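PDB 2J8W: cytochrome c' from Rubrivivax gelatinosus, which carries a covalently bound, high-spin heme c without a sixth ligand and is linked to electron transfer, though its exact function is not known. Local coordinates for residues Gly100-Asp104 against Phe105-Lys109; Ala38-Ala41 against Ala42-Ala46. One frame throughout, in Å; residues are numbered along the deposited sequence. Where two conformers were deposited one is given.

Contact 1 (Gly100-Asp104 against Phe105-Lys109)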
ATOM      1  N   GLY A 100      16.311 -10.085  -3.820  1.00 14.90           N
ATOM      2  CA  GLY A 100      16.581  -8.675  -3.610  1.00 16.41           C
ATOM      3  C   GLY A 100      17.731  -8.460  -2.648  1.00 17.25           C
ATOM      4  O   GLY A 100      18.534  -7.563  -2.807  1.00 18.18           O
ATOM      5  N   LYS A 101      17.813  -9.296  -1.628  1.00 16.68           N
ATOM      6  CA  LYS A 101      18.883  -9.184  -0.639  1.00 18.34           C
ATOM      7  C   LYS A 101      20.223  -9.610  -1.220  1.00 18.53           C
ATOM      8  O   LYS A 101      21.262  -9.110  -0.781  1.00 19.54           O
ATOM      9  CB  LYS A 101      18.485  -9.996   0.599  1.00 19.72           C
ATOM     10  CG  LYS A 101      17.324  -9.320   1.382  1.00 21.37           C
ATOM     11  CD  LYS A 101      16.724 -10.218   2.409  1.00 23.03           C
ATOM     12  CE  LYS A 101      15.681  -9.498   3.263  1.00 28.25           C
ATOM     13  NZ  LYS A 101      14.823 -10.510   3.925  1.00 31.93           N
ATOM     14  N   THR A 102      20.268 -10.551  -2.144  1.00 17.82           N
ATOM     15  CA  THR A 102      21.560 -10.925  -2.748  1.00 18.43           C
ATOM     16  C   THR A 102      22.058  -9.904  -3.750  1.00 17.51           C
ATOM     17  O   THR A 102      23.264  -9.806  -3.993  1.00 19.86           O
ATOM     18  CB  THR A 102      21.527 -12.270  -3.461  1.00 19.92           C
ATOM     19  OG1 THR A 102      20.781 -12.143  -4.691  1.00 19.57           O
ATOM     20  CG2 THR A 102      20.977 -13.402  -2.596  1.00 22.67           C
ATOM     21  N   GLY A 103      21.130  -9.196  -4.405  1.00 16.83           N
ATOM     22  CA  GLY A 103      21.467  -8.311  -5.515  1.00 17.71           C
ATOM     23  C   GLY A 103      21.870  -9.028  -6.803  1.00 16.75           C
ATOM     24  O   GLY A 103      22.294  -8.391  -7.766  1.00 20.02           O
ATOM     25  N   ASP A 104      21.703 -10.334  -6.855  1.00 16.38           N
ATOM     26  CA  ASP A 104      22.081 -11.121  -8.032  1.00 16.29           C
ATOM     27  C   ASP A 104      21.012 -10.956  -9.103  1.00 14.50           C
ATOM     28  O   ASP A 104      19.888 -11.365  -8.922  1.00 15.41           O
ATOM     29  CB  ASP A 104      22.286 -12.583  -7.637  1.00 16.49           C
ATOM     30  CG  ASP A 104      22.819 -13.400  -8.725  0.50 20.39           C
ATOM     31  OD1 ASP A 104      22.202 -13.540  -9.729  0.50 25.63           O
ATOM     32  OD2 ASP A 104      23.927 -13.935  -8.600  0.50 28.82           O
ATOM     33  N   PHE A 105      21.378 -10.369 -10.225  1.00 14.67           N
ATOM     34  CA  PHE A 105      20.466 -10.115 -11.318  1.00 14.12           C
ATOM     35  C   PHE A 105      19.740 -11.382 -11.765  1.00 14.53           C
ATOM     36  O   PHE A 105      18.533 -11.377 -11.958  1.00 13.96           O
ATOM     37  CB  PHE A 105      21.207  -9.467 -12.485  1.00 14.74           C
ATOM     38  CG  PHE A 105      20.299  -9.104 -13.623  1.00 13.83           C
ATOM     39  CD1 PHE A 105      19.895 -10.052 -14.575  1.00 14.26           C
ATOM     40  CD2 PHE A 105      19.726  -7.868 -13.708  1.00 16.17           C
ATOM     41  CE1 PHE A 105      19.030  -9.725 -15.591  1.00 15.20           C
ATOM     42  CE2 PHE A 105      18.829  -7.546 -14.706  1.00 17.33           C
ATOM     43  CZ  PHE A 105      18.484  -8.483 -15.637  1.00 16.10           C
ATOM     44  N   ALA A 106      20.482 -12.488 -11.909  1.00 14.15           N
ATOM     45  CA  ALA A 106      19.870 -13.710 -12.391  1.00 15.59           C
ATOM     46  C   ALA A 106      18.833 -14.217 -11.394  1.00 14.34           C
ATOM     47  O   ALA A 106      17.788 -14.687 -11.795  1.00 15.34           O
ATOM     48  CB  ALA A 106      20.929 -14.765 -12.646  1.00 16.94           C
ATOM     49  N   GLN A 107      19.158 -14.162 -10.102  1.00 15.88           N
ATOM     50  CA  GLN A 107      18.212 -14.633  -9.086  1.00 14.99           C
ATOM     51  C   GLN A 107      16.977 -13.731  -9.061  1.00 12.97           C
ATOM     52  O   GLN A 107      15.857 -14.223  -8.928  1.00 14.01           O
ATOM     53  CB  GLN A 107      18.874 -14.623  -7.702  0.65 16.39           C
ATOM     54  CG  GLN A 107      18.154 -15.388  -6.575  0.65 18.96           C
ATOM     55  CD  GLN A 107      18.871 -15.271  -5.219  0.60 19.56           C
ATOM     56  OE1 GLN A 107      18.306 -15.571  -4.089  0.65 19.83           O
ATOM     57  NE2 GLN A 107      20.117 -14.803  -5.310  0.65 17.41           N
ATOM     58  N   ILE A 108      17.168 -12.425  -9.196  1.00 13.37           N
ATOM     59  CA  ILE A 108      16.031 -11.505  -9.251  1.00 12.93           C
ATOM     60  C   ILE A 108      15.167 -11.790 -10.455  1.00 11.84           C
ATOM     61  O   ILE A 108      13.940 -11.876 -10.355  1.00 13.12           O
ATOM     62  CB  ILE A 108      16.513 -10.038  -9.252  1.00 12.26           C
ATOM     63  CG1 ILE A 108      17.143  -9.681  -7.886  1.00 13.40           C
ATOM     64  CG2 ILE A 108      15.377  -9.068  -9.587  1.00 13.19           C
ATOM     65  CD1 ILE A 108      17.918  -8.391  -7.894  1.00 15.22           C
ATOM     66  N   LYS A 109      15.812 -11.944 -11.596  1.00 12.44           N
ATOM     67  CA  LYS A 109      15.057 -12.220 -12.808  1.00 12.80           C
ATOM     68  C   LYS A 109      14.253 -13.532 -12.719  1.00 13.10           C
ATOM     69  O   LYS A 109      13.074 -13.586 -13.111  1.00 13.64           O
ATOM     70  CB  LYS A 109      15.971 -12.214 -14.034  1.00 13.32           C
ATOM     71  CG  LYS A 109      15.238 -12.426 -15.339  1.00 13.85           C
ATOM     72  CD  LYS A 109      16.029 -11.986 -16.543  1.00 15.34           C
ATOM     73  CE  LYS A 109      15.206 -12.090 -17.790  1.00 17.76           C
ATOM     74  NZ  LYS A 109      15.858 -11.065 -18.806  1.00 20.82           N
TER
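Asp104 and Gln107 meet at the turn between helices 79-102 and 105-126. The Asp104 carboxylate caps the first turn of the new helix: OD1 accepts from Gln107 N at 3.1 Å, on the anti side and 33° out of the carboxylate plane, and it gets there because chi1 of Asp104 (-173°) sets the carboxylate opposite the backbone N. This is an N-cap. The Asp104 carbonyl begins the helical ladder, its O taking Ile108 N at 2.9 Å. On the other side of the turn, Thr102 OG1 accepts from Asp104 N at 3.0 Å, an ST turn, and is also bonded to Ala99 O. Between them Gly103 adopts positive phi, 72°, which favours glycine.

The packing contacts belong to Ile108, whose aliphatic branch lies against backbone atoms. CG1 sits beside Asp104 O and 4.2 Å from Gly100 N, and CD1 stops 4.1 Å from Gly103 C; Ala99 lies against the side chain too. Cut back to an alanine, this position would probably lose both approaches and leave a gap beside Gly100 and Gly103.

A buried aliphatic side chain thus lies on one side and the exposed capping carboxylate on the other, where its negative charge probably interacts favourably with the helix dipole.

Contact 2 (Ala38-Ala41 against Ala42-Ala46)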
ATOM      1  N   ALA A  38      20.921  -2.407  -8.138  1.00 14.15           N
ATOM      2  CA  ALA A  38      20.596  -3.388  -7.123  1.00 14.52           C
ATOM      3  C   ALA A  38      19.938  -2.775  -5.892  1.00 14.01           C
ATOM      4  O   ALA A  38      19.048  -3.386  -5.286  1.00 14.38           O
ATOM      5  CB  ALA A  38      21.852  -4.194  -6.719  1.00 15.87           C
ATOM      6  N   LYS A  39      20.362  -1.574  -5.531  1.00 14.74           N
ATOM      7  CA  LYS A  39      19.766  -0.896  -4.374  1.00 15.87           C
ATOM      8  C   LYS A  39      18.302  -0.561  -4.629  1.00 14.77           C
ATOM      9  O   LYS A  39      17.462  -0.816  -3.765  1.00 15.04           O
ATOM     10  CB  LYS A  39      20.580   0.372  -4.040  1.00 17.19           C
ATOM     11  CG  LYS A  39      19.985   1.193  -2.913  1.00 20.85           C
ATOM     12  CD  LYS A  39      20.852   2.390  -2.554  1.00 22.64           C
ATOM     13  CE  LYS A  39      20.254   3.199  -1.414  1.00 27.36           C
ATOM     14  NZ  LYS A  39      19.103   4.052  -1.827  1.00 32.76           N
ATOM     15  N   VAL A  40      18.018   0.032  -5.777  1.00 14.23           N
ATOM     16  CA  VAL A  40      16.650   0.399  -6.117  1.00 14.02           C
ATOM     17  C   VAL A  40      15.791  -0.862  -6.301  1.00 12.77           C
ATOM     18  O   VAL A  40      14.650  -0.937  -5.811  1.00 13.30           O
ATOM     19  CB  VAL A  40      16.634   1.324  -7.335  1.00 14.42           C
ATOM     20  CG1 VAL A  40      15.189   1.568  -7.829  1.00 16.27           C
ATOM     21  CG2 VAL A  40      17.350   2.649  -6.985  1.00 17.61           C
ATOM     22  N   ALA A  41      16.336  -1.882  -6.959  1.00 12.23           N
ATOM     23  CA  ALA A  41      15.617  -3.145  -7.074  1.00 12.41           C
ATOM     24  C   ALA A  41      15.275  -3.709  -5.710  1.00 12.68           C
ATOM     25  O   ALA A  41      14.129  -4.133  -5.457  1.00 13.23           O
ATOM     26  CB  ALA A  41      16.391  -4.159  -7.894  1.00 13.22           C
ATOM     27  N   ALA A  42      16.239  -3.689  -4.798  1.00 13.31           N
ATOM     28  CA  ALA A  42      16.021  -4.208  -3.468  1.00 13.93           C
ATOM     29  C   ALA A  42      14.921  -3.416  -2.744  1.00 13.60           C
ATOM     30  O   ALA A  42      14.089  -3.988  -2.028  1.00 14.71           O
ATOM     31  CB  ALA A  42      17.350  -4.190  -2.642  1.00 15.28           C
ATOM     32  N   GLU A  43      14.932  -2.106  -2.886  1.00 13.73           N
ATOM     33  CA  GLU A  43      13.918  -1.265  -2.240  1.00 15.16           C
ATOM     34  C   GLU A  43      12.514  -1.606  -2.766  1.00 13.16           C
ATOM     35  O   GLU A  43      11.549  -1.714  -2.006  1.00 13.78           O
ATOM     36  CB  GLU A  43      14.207   0.218  -2.443  1.00 16.50           C
ATOM     37  CG  GLU A  43      15.435   0.710  -1.690  1.00 19.00           C
ATOM     38  CD  GLU A  43      15.874   2.099  -2.126  1.00 22.31           C
ATOM     39  OE1 GLU A  43      15.470   2.664  -3.146  1.00 24.37           O
ATOM     40  OE2 GLU A  43      16.770   2.628  -1.424  1.00 27.25           O
ATOM     41  N   ASN A  44      12.385  -1.753  -4.069  1.00 12.19           N
ATOM     42  CA  ASN A  44      11.092  -2.086  -4.646  1.00 11.57           C
ATOM     43  C   ASN A  44      10.667  -3.496  -4.276  1.00 11.62           C
ATOM     44  O   ASN A  44       9.488  -3.728  -4.011  1.00 11.85           O
ATOM     45  CB  ASN A  44      11.093  -1.833  -6.153  1.00 11.60           C
ATOM     46  CG  ASN A  44      11.012  -0.374  -6.467  1.00 12.23           C
ATOM     47  OD1 ASN A  44      10.108   0.308  -5.988  1.00 13.94           O
ATOM     48  ND2 ASN A  44      11.937   0.135  -7.280  1.00 14.29           N
ATOM     49  N   ILE A  45      11.602  -4.435  -4.243  1.00 11.61           N
ATOM     50  CA  ILE A  45      11.307  -5.773  -3.784  1.00 11.54           C
ATOM     51  C   ILE A  45      10.837  -5.820  -2.340  1.00 12.11           C
ATOM     52  O   ILE A  45       9.874  -6.499  -2.015  1.00 12.27           O
ATOM     53  CB  ILE A  45      12.505  -6.715  -4.018  1.00 11.92           C
ATOM     54  CG1 ILE A  45      12.656  -6.989  -5.512  1.00 12.17           C
ATOM     55  CG2 ILE A  45      12.334  -7.993  -3.263  1.00 13.64           C
ATOM     56  CD1 ILE A  45      13.994  -7.717  -5.834  1.00 14.14           C
ATOM     57  N   ALA A  46      11.496  -5.042  -1.493  1.00 12.87           N
ATOM     58  CA  ALA A  46      11.112  -4.997  -0.087  1.00 13.01           C
ATOM     59  C   ALA A  46       9.681  -4.488   0.056  1.00 12.84           C
ATOM     60  O   ALA A  46       8.905  -4.995   0.877  1.00 13.48           O
ATOM     61  CB  ALA A  46      12.079  -4.155   0.722  1.00 14.98           C
TER
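Lys39 reaches along the helix surface to Glu43, one turn on, and its aliphatic part overlaps the carboxylate: CE lies 3.5 Å from Glu43 OE2, and NZ ends in a salt bridge with the same oxygen at 2.8 Å. The lysine runs extended as far as CE and bends only at the last torsion (chi4 -76°), which turns the ammonium group to the acid. NZ meets OE2 on the syn side, 25° out of the carboxylate plane. Glu43 comes to this position with CG beside its own backbone N (chi1 -69°), an arrangement that also brings CG to 3.3 Å from Lys39 O.

The pair is a classic i to i+4 ion pair on the first turns of helix 38-52, one of the four main helices of the cytochrome c' bundle. Beneath it runs the regular backbone ladder, from Ala42 N on Ala38 O to Ile45 N on Ala41 O, the latter bond 2.8 Å long. Before it, Asp37 OD1 accepts from Val40 N at the helix start.

On another face, Val40 and Asn44 lie side by side and point the same way, with Val40 CG1 3.6 Å from Asn44 ND2. The other end of that amide, OD1, is bonded to His22 of helix 5-30, which ties the buried polar group to the neighbouring helix. Ile45 holds CG1 at 3.2 Å from Ala41 O; Ala41 touches Met29 and Ile45 touches Val26, both of helix 5-30.

In the fold
Both contacts are local and partly buried, on the same side of the chain's centre and away from the annotated heme sites. Contact 2 stays within a single helix, 38-52, whereas contact 1 joins helices 79-102 and 105-126 through a tight turn. At the surface, contact 2 has the ion pair of Lys39 and Glu43; contact 1 has Thr102 and Asp104, whose side-chain oxygens hold backbone N-H groups where helices end and begin. Gly100 and Ile108 in contact 1, and Ala41, Asn44 and Ile45 in contact 2, are buried. These sides touch: Ile45 CD1 packs 3.5 Å from Gly100 CA and 4.2 Å from Ile108 CG2, so Ile45 meets the end of helix 79-102 and the first turn of helix 105-126.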